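Local coordinates for probable glutamine-binding lipoprotein GlnH (GLNBP) (Mycobacterium tuberculosis H37Rv, PDB 6H2T) that probably captures the acidic amino acids aspartate and glutamate as a surface solute-binding lipoprotein, helping to control glutamate metabolism through protein kinase G, at residues 105-110 with 120-125; 164-169 with 187-192; 210-215 with 234-239. All blocks are in the same frame, centred on the assembly; numbering follows the deposited sequence.

Interaction 1 of 3, residues 105-110 with 120-125; sequences AERVTA and VKTMSI. With GLU (glutamic acid), chain B.
NH1 of Arg107 serves three acceptors at once: the backbone Lys121 O at 2.9 Å, OE2 of the bound glutamate at 2.8 Å, and, weakly, the ligand's OXT. The first two bonds are bent, the N-H...O angle to Lys121 O being 136°, as expected where one nitrogen is shared among partners. This is part of the amino acid pocket of a family 3 solute-binding protein, a two-lobed fold, where the start of helix 107-112 meets the irregular loop after strand 118-119. NH2 of Arg107 makes a straighter bond to ligand O at 3.1 Å, so one guanidinium spans both ends of the glutamate. Its NE is held by Ala104 O, which helps to fix the group's rotation, and Arg129 adds a second positive charge at the ligand. On the loop side, Thr122 stands in a left-handed backbone conformation that lets its carbonyl O receive the ligand's N at 2.7 Å. With chi1 at 58°, its OG1 sits between its own N and carbonyl carbon and donates to ligand OE2. Ser124 grips the ligand twice: its N donates to OXT at 2.9 Å, and its OG accepts from the ligand's N. The apolar part of the contact runs along the aliphatic portion of Arg107. Met123, extended beyond CG, slides past Arg107 in the opposite direction, its SD lying 4.0 Å from Arg107 CD. Its terminal CE ends 3.9 Å from Val108 CG2.

Interaction 2 of 3, residues 164-169 with 187-192; sequences RVCVAR and VSVVNW. With GLU (glutamic acid), chain B.
The Trp192 indole has Ala168 over one face and a ligand oxygen at its edge. The two residues belong to segments that carry the parallel strand pair of a beta-alpha-beta unit, strands 164-168 and 185-189 joined through helix 172-177. Ala168 CB makes a CH-pi contact 4.0 Å from the centroid of the six-membered ring, and Ala168 N lies over the same face near CH2. In the ring plane, NE1 donates an almost straight bond, 174°, to OE1 of the bound glutamate at 2.8 Å. The Arg169 guanidinium is flanked in a similar way: Val189 O sits above its centre on one face, while Ser188 OG lies in its plane and accepts from NH1 at 2.9 Å. Its bend at chi3, -75°, folds the chain back over the neighbouring strand, where NH2 finds Gly7 O as a further acceptor.

The backbone bonds of the strand pair pass back and forth: Val187 N to Val165 O, Val167 N to Val187 O, Val189 N to Val167 O and, just past the first strand, Arg169 N to Val189 O at 2.9 Å. Cys166, Ala168, Val187 and Val189 occupy one sheet face. There Cys166 SG, in a disulfide with Cys195, packs against Val189 CG2 at 3.7 Å. Val167 lies on the other face with Ser188; it packs against helix 172-177, and its CB also meets Trp192 CH2 at 3.9 Å. Beyond the second strand Asn191 is the N-cap of helix 192-200, its OD1 accepting from Asp194 N. Where the segments leave the sheet, one water donates to both Arg169 O and Val190 O, at 2.8 Å each.

Interaction 3 of 3, residues 210-215 with 234-239; sequences DDTILA and QPYGVG. With GLU (glutamic acid), chain B.
A hydrogen-bond chain runs from Thr212 through the Tyr236 hydroxyl to Asp210: OH donates to Asp210 OD2 at 2.6 Å and accepts from Thr212 OG1 at 2.7 Å. OD2 is met on its anti side and lies at the ring edge, in the plane of the phenol, although the carboxylate and ring planes differ by 38°. The same OD2 takes a bond from the ligand's N at 2.7 Å, so two donors hold this carboxylate oxygen; both would be expected to favour its charged form. Asp210 immediately precedes helix 211-220, but its side chain makes no capping bond and turns instead to the ligand. In this two-lobed binding-protein fold the contact sets the start of that helix against strand 233-241, at the wall of the amino acid cleft. The remaining contacts are van der Waals ones. Gln234, bent at chi2 (-70°), crosses Asp210 at about a right angle and lays its CG 3.2 Å from OD1. Its OE1 accepts from Ser124 OG and Thr172 OG1. Ile213 reaches past the hydroxyl, its CD1 touching ligand CG at 3.5 Å.

Following the chain, the three contacts occur in series, none nesting in or crossing another. Interaction 1 closes the short loop containing strand 118-119, setting helix 107-112 against the residues that follow that strand. Interaction 2 then closes the longer excursion through helix 172-177 by pairing two parallel strands, and interaction 3 closes the one through strand 224-227, setting helix 211-220 against strand 233-241. Interactions 2 and 3 reach the same mixed sheet and meet where Trp192 packs on Ile213. Interaction 1 joins interaction 3 through the backbone pair Ile125 N and Pro235 O and the packing of Thr122 on Tyr236; it touches interaction 2 at Ala105 and Arg169. All three converge on the bound glutamate.

Interaction 1 of 3, residues 105-110 with 120-125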
loop_
_atom_site.group_PDB
_atom_site.type_symbol
_atom_site.label_atom_id
_atom_site.label_comp_id
_atom_site.label_asym_id
_atom_site.label_seq_id
_atom_site.Cartn_x
_atom_site.Cartn_y
_atom_site.Cartn_z
ATOM N N ALA A 105 -5.694 8.408 -2.603
ATOM C CA ALA A 105 -7.097 8.787 -2.571
ATOM C C ALA A 105 -7.845 8.407 -3.836
ATOM O O ALA A 105 -9.078 8.489 -3.846
ATOM C CB ALA A 105 -7.234 10.299 -2.338
ATOM N N GLU A 106 -7.140 8.020 -4.897
ATOM C CA GLU A 106 -7.758 7.707 -6.180
ATOM C C GLU A 106 -7.827 6.210 -6.459
ATOM O O GLU A 106 -8.315 5.817 -7.521
ATOM C CB GLU A 106 -7.001 8.416 -7.322
ATOM C CG GLU A 106 -7.015 9.950 -7.191
ATOM C CD GLU A 106 -6.038 10.674 -8.124
ATOM O OE1 GLU A 106 -4.932 10.154 -8.378
ATOM O OE2 GLU A 106 -6.372 11.800 -8.569
ATOM N N ARG A 107 -7.354 5.366 -5.538
ATOM C CA ARG A 107 -7.287 3.933 -5.816
ATOM C C ARG A 107 -8.671 3.336 -6.065
ATOM O O ARG A 107 -8.878 2.610 -7.046
ATOM C CB ARG A 107 -6.597 3.210 -4.657
ATOM C CG ARG A 107 -5.106 3.501 -4.564
ATOM C CD ARG A 107 -4.534 2.813 -3.322
ATOM N NE ARG A 107 -4.993 3.496 -2.107
ATOM C CZ ARG A 107 -4.527 3.232 -0.895
ATOM N NH1 ARG A 107 -3.616 2.268 -0.735
ATOM N NH2 ARG A 107 -4.982 3.916 0.150
ATOM N N VAL A 108 -9.627 3.616 -5.176
ATOM C CA VAL A 108 -10.948 3.001 -5.304
ATOM C C VAL A 108 -11.665 3.511 -6.547
ATOM O O VAL A 108 -12.235 2.724 -7.310
ATOM C CB VAL A 108 -11.771 3.247 -4.026
ATOM C CG1 VAL A 108 -13.244 2.923 -4.246
ATOM C CG2 VAL A 108 -11.199 2.423 -2.873
ATOM N N THR A 109 -11.633 4.825 -6.795
ATOM C CA THR A 109 -12.384 5.348 -7.935
ATOM C C THR A 109 -11.836 4.823 -9.258
ATOM O O THR A 109 -12.608 4.523 -10.174
ATOM C CB THR A 109 -12.400 6.881 -7.927
ATOM O OG1 THR A 109 -11.064 7.381 -8.026
ATOM C CG2 THR A 109 -13.024 7.398 -6.657
ATOM N N ALA A 110 -10.507 4.699 -9.375
ATOM C CA ALA A 110 -9.922 4.170 -10.602
ATOM C C ALA A 110 -10.409 2.755 -10.873
ATOM O O ALA A 110 -10.674 2.389 -12.026
ATOM C CB ALA A 110 -8.399 4.190 -10.509
ATOM N N VAL A 120 -1.782 -1.957 -7.445
ATOM C CA VAL A 120 -0.795 -2.516 -6.532
ATOM C C VAL A 120 -0.095 -1.308 -5.924
ATOM O O VAL A 120 0.862 -0.774 -6.487
ATOM C CB VAL A 120 0.190 -3.468 -7.214
ATOM C CG1 VAL A 120 0.956 -4.270 -6.154
ATOM C CG2 VAL A 120 -0.554 -4.428 -8.189
ATOM N N LYS A 121 -0.618 -0.838 -4.788
ATOM C CA LYS A 121 -0.143 0.401 -4.174
ATOM C C LYS A 121 -0.485 0.336 -2.686
ATOM O O LYS A 121 -1.414 1.010 -2.225
ATOM C CB LYS A 121 -0.762 1.635 -4.833
ATOM C CG LYS A 121 -0.025 2.932 -4.507
ATOM C CD LYS A 121 -0.951 4.142 -4.614
ATOM C CE LYS A 121 -0.195 5.424 -4.310
ATOM N NZ LYS A 121 0.343 5.441 -2.907
ATOM N N THR A 122 0.293 -0.493 -1.978
ATOM C CA THR A 122 0.185 -0.764 -0.547
ATOM C C THR A 122 -1.257 -0.745 -0.055
ATOM O O THR A 122 -1.553 -0.123 0.968
ATOM C CB THR A 122 1.039 0.232 0.264
ATOM O OG1 THR A 122 0.635 1.592 -0.002
ATOM C CG2 THR A 122 2.520 0.070 -0.083
ATOM N N MET A 123 -2.157 -1.446 -0.737
ATOM C CA MET A 123 -3.586 -1.209 -0.532
ATOM C C MET A 123 -4.132 -2.138 0.545
ATOM O O MET A 123 -4.387 -3.322 0.299
ATOM C CB MET A 123 -4.354 -1.372 -1.838
ATOM C CG MET A 123 -5.742 -0.779 -1.731
ATOM S SD MET A 123 -6.524 -0.675 -3.340
ATOM C CE MET A 123 -8.090 0.073 -2.902
ATOM N N SER A 124 -4.358 -1.585 1.737
ATOM C CA SER A 124 -4.927 -2.371 2.826
ATOM C C SER A 124 -6.320 -2.886 2.478
ATOM O O SER A 124 -7.176 -2.141 1.981
ATOM C CB SER A 124 -4.978 -1.536 4.102
ATOM O OG SER A 124 -3.650 -1.299 4.541
ATOM N N ILE A 125 -6.541 -4.170 2.749
ATOM C CA ILE A 125 -7.841 -4.803 2.541
ATOM C C ILE A 125 -8.719 -4.502 3.750
ATOM O O ILE A 125 -8.383 -4.879 4.876
ATOM C CB ILE A 125 -7.692 -6.320 2.360
ATOM C CG1 ILE A 125 -6.745 -6.636 1.198
ATOM C CG2 ILE A 125 -9.070 -6.974 2.179
ATOM C CD1 ILE A 125 -6.171 -8.050 1.249
HETATM N N GLU B . -1.863 0.787 3.532
HETATM C CA GLU B . -2.699 1.878 4.054
HETATM C C GLU B . -3.870 2.152 3.113
HETATM O O GLU B . -4.466 3.236 3.097
HETATM C CB GLU B . -1.868 3.161 4.269
HETATM C CG GLU B . -0.726 3.384 3.279
HETATM C CD GLU B . -1.204 3.637 1.859
HETATM O OE1 GLU B . -0.986 4.755 1.322
HETATM O OE2 GLU B . -1.765 2.699 1.262
HETATM O OXT GLU B . -4.232 1.254 2.346
#

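Interaction 2 of 3, residues 164-169 with 187-192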
loop_
_atom_site.group_PDB
_atom_site.type_symbol
_atom_site.label_atom_id
_atom_site.label_comp_id
_atom_site.label_asym_id
_atom_site.label_seq_id
_atom_site.Cartn_x
_atom_site.Cartn_y
_atom_site.Cartn_z
ATOM N N ARG A 164 2.184 17.833 15.205
ATOM C CA ARG A 164 1.830 17.849 13.789
ATOM C C ARG A 164 2.203 16.502 13.182
ATOM O O ARG A 164 3.384 16.174 13.066
ATOM C CB ARG A 164 2.528 19.004 13.075
ATOM C CG ARG A 164 2.186 20.363 13.664
ATOM C CD ARG A 164 3.148 21.440 13.206
ATOM N NE ARG A 164 4.516 21.113 13.597
ATOM C CZ ARG A 164 5.590 21.753 13.153
ATOM N NH1 ARG A 164 5.451 22.768 12.305
ATOM N NH2 ARG A 164 6.802 21.372 13.548
ATOM N N VAL A 165 1.197 15.719 12.794
ATOM C CA VAL A 165 1.411 14.376 12.257
ATOM C C VAL A 165 0.920 14.345 10.819
ATOM O O VAL A 165 -0.207 14.764 10.543
ATOM C CB VAL A 165 0.687 13.308 13.095
ATOM C CG1 VAL A 165 0.988 11.901 12.557
ATOM C CG2 VAL A 165 1.088 13.430 14.564
ATOM N N CYS A 166 1.759 13.846 9.914
ATOM C CA CYS A 166 1.454 13.821 8.486
ATOM C C CYS A 166 0.939 12.454 8.053
ATOM O O CYS A 166 1.504 11.423 8.429
ATOM C CB CYS A 166 2.699 14.166 7.668
ATOM S SG CYS A 166 2.459 14.304 5.870
ATOM N N VAL A 167 -0.131 12.460 7.241
ATOM C CA VAL A 167 -0.650 11.277 6.553
ATOM C C VAL A 167 -1.032 11.673 5.136
ATOM O O VAL A 167 -1.411 12.816 4.877
ATOM C CB VAL A 167 -1.899 10.673 7.243
ATOM C CG1 VAL A 167 -1.546 10.103 8.614
ATOM C CG2 VAL A 167 -3.004 11.739 7.351
ATOM N N ALA A 168 -0.969 10.712 4.213
ATOM C CA ALA A 168 -1.558 10.945 2.897
ATOM C C ALA A 168 -3.083 10.861 2.963
ATOM O O ALA A 168 -3.647 10.028 3.676
ATOM C CB ALA A 168 -1.012 9.930 1.886
ATOM N N ARG A 169 -3.754 11.724 2.196
ATOM C CA ARG A 169 -5.206 11.659 2.100
ATOM C C ARG A 169 -5.642 10.320 1.520
ATOM O O ARG A 169 -4.929 9.702 0.722
ATOM C CB ARG A 169 -5.731 12.803 1.233
ATOM C CG ARG A 169 -5.618 14.139 1.962
ATOM C CD ARG A 169 -6.255 15.274 1.196
ATOM N NE ARG A 169 -5.433 15.687 0.062
ATOM C CZ ARG A 169 -4.348 16.451 0.161
ATOM N NH1 ARG A 169 -3.951 16.900 1.351
ATOM N NH2 ARG A 169 -3.665 16.780 -0.934
ATOM N N VAL A 187 -1.907 16.905 9.453
ATOM C CA VAL A 187 -1.482 17.497 8.192
ATOM C C VAL A 187 -1.607 16.418 7.132
ATOM O O VAL A 187 -1.098 15.307 7.318
ATOM C CB VAL A 187 -0.038 18.016 8.295
ATOM C CG1 VAL A 187 0.410 18.644 6.982
ATOM C CG2 VAL A 187 0.098 19.017 9.468
ATOM N N SER A 188 -2.312 16.711 6.041
ATOM C CA SER A 188 -2.461 15.707 4.998
ATOM C C SER A 188 -1.792 16.160 3.700
ATOM O O SER A 188 -1.664 17.361 3.431
ATOM C CB SER A 188 -3.942 15.378 4.776
ATOM O OG SER A 188 -4.625 16.434 4.137
ATOM N N VAL A 189 -1.353 15.173 2.903
ATOM C CA VAL A 189 -0.606 15.395 1.664
ATOM C C VAL A 189 -1.094 14.405 0.610
ATOM O O VAL A 189 -1.929 13.535 0.877
ATOM C CB VAL A 189 0.915 15.237 1.869
ATOM C CG1 VAL A 189 1.470 16.354 2.768
ATOM C CG2 VAL A 189 1.203 13.878 2.463
ATOM N N VAL A 190 -0.549 14.531 -0.605
ATOM C CA VAL A 190 -0.929 13.631 -1.690
ATOM C C VAL A 190 -0.280 12.266 -1.515
ATOM O O VAL A 190 -0.936 11.233 -1.673
ATOM C CB VAL A 190 -0.561 14.239 -3.054
ATOM C CG1 VAL A 190 -0.854 13.224 -4.177
ATOM C CG2 VAL A 190 -1.338 15.520 -3.292
ATOM N N ASN A 191 1.020 12.229 -1.213
ATOM C CA ASN A 191 1.710 10.946 -1.151
ATOM C C ASN A 191 2.738 10.943 -0.027
ATOM O O ASN A 191 3.001 11.960 0.623
ATOM C CB ASN A 191 2.357 10.588 -2.504
ATOM C CG ASN A 191 3.410 11.587 -2.945
ATOM O OD1 ASN A 191 4.340 11.882 -2.208
ATOM N ND2 ASN A 191 3.281 12.087 -4.169
ATOM N N TRP A 192 3.327 9.770 0.200
ATOM C CA TRP A 192 4.152 9.601 1.390
ATOM C C TRP A 192 5.483 10.326 1.262
ATOM O O TRP A 192 6.018 10.810 2.267
ATOM C CB TRP A 192 4.305 8.102 1.682
ATOM C CG TRP A 192 2.967 7.560 2.121
ATOM C CD1 TRP A 192 2.144 6.729 1.426
ATOM C CD2 TRP A 192 2.279 7.887 3.332
ATOM N NE1 TRP A 192 0.987 6.497 2.142
ATOM C CE2 TRP A 192 1.050 7.191 3.319
ATOM C CE3 TRP A 192 2.590 8.690 4.440
ATOM C CZ2 TRP A 192 0.127 7.280 4.367
ATOM C CZ3 TRP A 192 1.664 8.783 5.482
ATOM C CH2 TRP A 192 0.448 8.090 5.429
HETATM N N GLU B . -1.863 0.787 3.532
HETATM C CA GLU B . -2.699 1.878 4.054
HETATM C C GLU B . -3.870 2.152 3.113
HETATM O O GLU B . -4.466 3.236 3.097
HETATM C CB GLU B . -1.868 3.161 4.269
HETATM C CG GLU B . -0.726 3.384 3.279
HETATM C CD GLU B . -1.204 3.637 1.859
HETATM O OE1 GLU B . -0.986 4.755 1.322
HETATM O OE2 GLU B . -1.765 2.699 1.262
HETATM O OXT GLU B . -4.232 1.254 2.346
HETATM O O HOH W 1 -3.713 10.781 -1.532
#

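Interaction 3 of 3, residues 210-215 with 234-239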
loop_
_atom_site.group_PDB
_atom_site.type_symbol
_atom_site.label_atom_id
_atom_site.label_comp_id
_atom_site.label_asym_id
_atom_site.label_seq_id
_atom_site.Cartn_x
_atom_site.Cartn_y
_atom_site.Cartn_z
ATOM N N ASP A 210 2.008 2.738 7.599
ATOM C CA ASP A 210 2.560 1.387 7.542
ATOM C C ASP A 210 4.063 1.396 7.787
ATOM O O ASP A 210 4.793 2.170 7.158
ATOM C CB ASP A 210 2.306 0.786 6.159
ATOM C CG ASP A 210 0.853 0.841 5.734
ATOM O OD1 ASP A 210 -0.014 1.269 6.521
ATOM O OD2 ASP A 210 0.595 0.450 4.575
ATOM N N ASP A 211 4.529 0.482 8.654
ATOM C CA ASP A 211 5.958 0.456 8.964
ATOM C C ASP A 211 6.796 0.139 7.734
ATOM O O ASP A 211 7.946 0.582 7.639
ATOM C CB ASP A 211 6.254 -0.525 10.115
ATOM C CG ASP A 211 5.765 -1.976 9.872
ATOM O OD1 ASP A 211 5.062 -2.303 8.888
ATOM O OD2 ASP A 211 6.114 -2.820 10.732
ATOM N N THR A 212 6.229 -0.606 6.783
ATOM C CA THR A 212 6.852 -0.824 5.474
ATOM C C THR A 212 7.176 0.493 4.777
ATOM O O THR A 212 8.305 0.712 4.318
ATOM C CB THR A 212 5.879 -1.622 4.611
ATOM O OG1 THR A 212 4.574 -1.068 4.829
ATOM C CG2 THR A 212 5.884 -3.097 5.011
ATOM N N ILE A 213 6.167 1.366 4.638
ATOM C CA ILE A 213 6.383 2.665 4.002
ATOM C C ILE A 213 7.344 3.520 4.823
ATOM O O ILE A 213 8.229 4.189 4.266
ATOM C CB ILE A 213 5.029 3.369 3.793
ATOM C CG1 ILE A 213 4.186 2.591 2.772
ATOM C CG2 ILE A 213 5.219 4.856 3.397
ATOM C CD1 ILE A 213 2.719 3.018 2.751
ATOM N N LEU A 214 7.183 3.523 6.153
ATOM C CA LEU A 214 8.090 4.293 7.006
ATOM C C LEU A 214 9.528 3.840 6.827
ATOM O O LEU A 214 10.439 4.670 6.812
ATOM C CB LEU A 214 7.696 4.176 8.479
ATOM C CG LEU A 214 6.296 4.687 8.831
ATOM C CD1 LEU A 214 6.096 4.515 10.334
ATOM C CD2 LEU A 214 6.120 6.138 8.438
ATOM N N ALA A 215 9.755 2.527 6.700
ATOM C CA ALA A 215 11.119 2.046 6.481
ATOM C C ALA A 215 11.697 2.590 5.178
ATOM O O ALA A 215 12.897 2.867 5.093
ATOM C CB ALA A 215 11.136 0.520 6.491
ATOM N N GLN A 234 -2.287 -3.873 8.621
ATOM C CA GLN A 234 -2.445 -3.420 7.240
ATOM C C GLN A 234 -2.153 -4.568 6.288
ATOM O O GLN A 234 -1.016 -4.722 5.807
ATOM C CB GLN A 234 -1.526 -2.235 6.936
ATOM C CG GLN A 234 -1.546 -1.138 7.976
ATOM C CD GLN A 234 -2.849 -0.345 8.001
ATOM O OE1 GLN A 234 -3.531 -0.174 6.979
ATOM N NE2 GLN A 234 -3.186 0.160 9.167
ATOM N N PRO A 235 -3.152 -5.383 5.970
ATOM C CA PRO A 235 -2.914 -6.493 5.040
ATOM C C PRO A 235 -3.096 -6.054 3.596
ATOM O O PRO A 235 -4.209 -5.701 3.187
ATOM C CB PRO A 235 -3.959 -7.532 5.464
ATOM C CG PRO A 235 -5.118 -6.694 6.001
ATOM C CD PRO A 235 -4.524 -5.385 6.514
ATOM N N TYR A 236 -2.011 -6.081 2.817
ATOM C CA TYR A 236 -2.036 -5.556 1.453
ATOM C C TYR A 236 -2.699 -6.542 0.509
ATOM O O TYR A 236 -2.355 -7.731 0.495
ATOM C CB TYR A 236 -0.628 -5.299 0.927
ATOM C CG TYR A 236 0.130 -4.175 1.582
ATOM C CD1 TYR A 236 -0.447 -3.383 2.573
ATOM C CD2 TYR A 236 1.432 -3.910 1.202
ATOM C CE1 TYR A 236 0.277 -2.352 3.174
ATOM C CE2 TYR A 236 2.151 -2.885 1.786
ATOM C CZ TYR A 236 1.571 -2.116 2.761
ATOM O OH TYR A 236 2.304 -1.097 3.322
ATOM N N GLY A 237 -3.583 -6.034 -0.344
ATOM C CA GLY A 237 -4.142 -6.833 -1.411
ATOM C C GLY A 237 -3.988 -6.099 -2.728
ATOM O O GLY A 237 -3.812 -4.885 -2.770
ATOM N N VAL A 238 -4.021 -6.867 -3.810
ATOM C CA VAL A 238 -4.152 -6.275 -5.141
ATOM C C VAL A 238 -5.604 -5.855 -5.319
ATOM O O VAL A 238 -6.519 -6.672 -5.170
ATOM C CB VAL A 238 -3.722 -7.271 -6.227
ATOM C CG1 VAL A 238 -3.936 -6.673 -7.614
ATOM C CG2 VAL A 238 -2.255 -7.680 -6.026
ATOM N N GLY A 239 -5.821 -4.576 -5.624
ATOM C CA GLY A 239 -7.180 -4.060 -5.782
ATOM C C GLY A 239 -7.670 -4.305 -7.195
ATOM O O GLY A 239 -6.939 -4.122 -8.168
HETATM N N GLU B . -1.863 0.787 3.532
HETATM C CA GLU B . -2.699 1.878 4.054
HETATM C C GLU B . -3.870 2.152 3.113
HETATM O O GLU B . -4.466 3.236 3.097
HETATM C CB GLU B . -1.868 3.161 4.269
HETATM C CG GLU B . -0.726 3.384 3.279
HETATM C CD GLU B . -1.204 3.637 1.859
HETATM O OE1 GLU B . -0.986 4.755 1.322
HETATM O OE2 GLU B . -1.765 2.699 1.262
HETATM O OXT GLU B . -4.232 1.254 2.346
#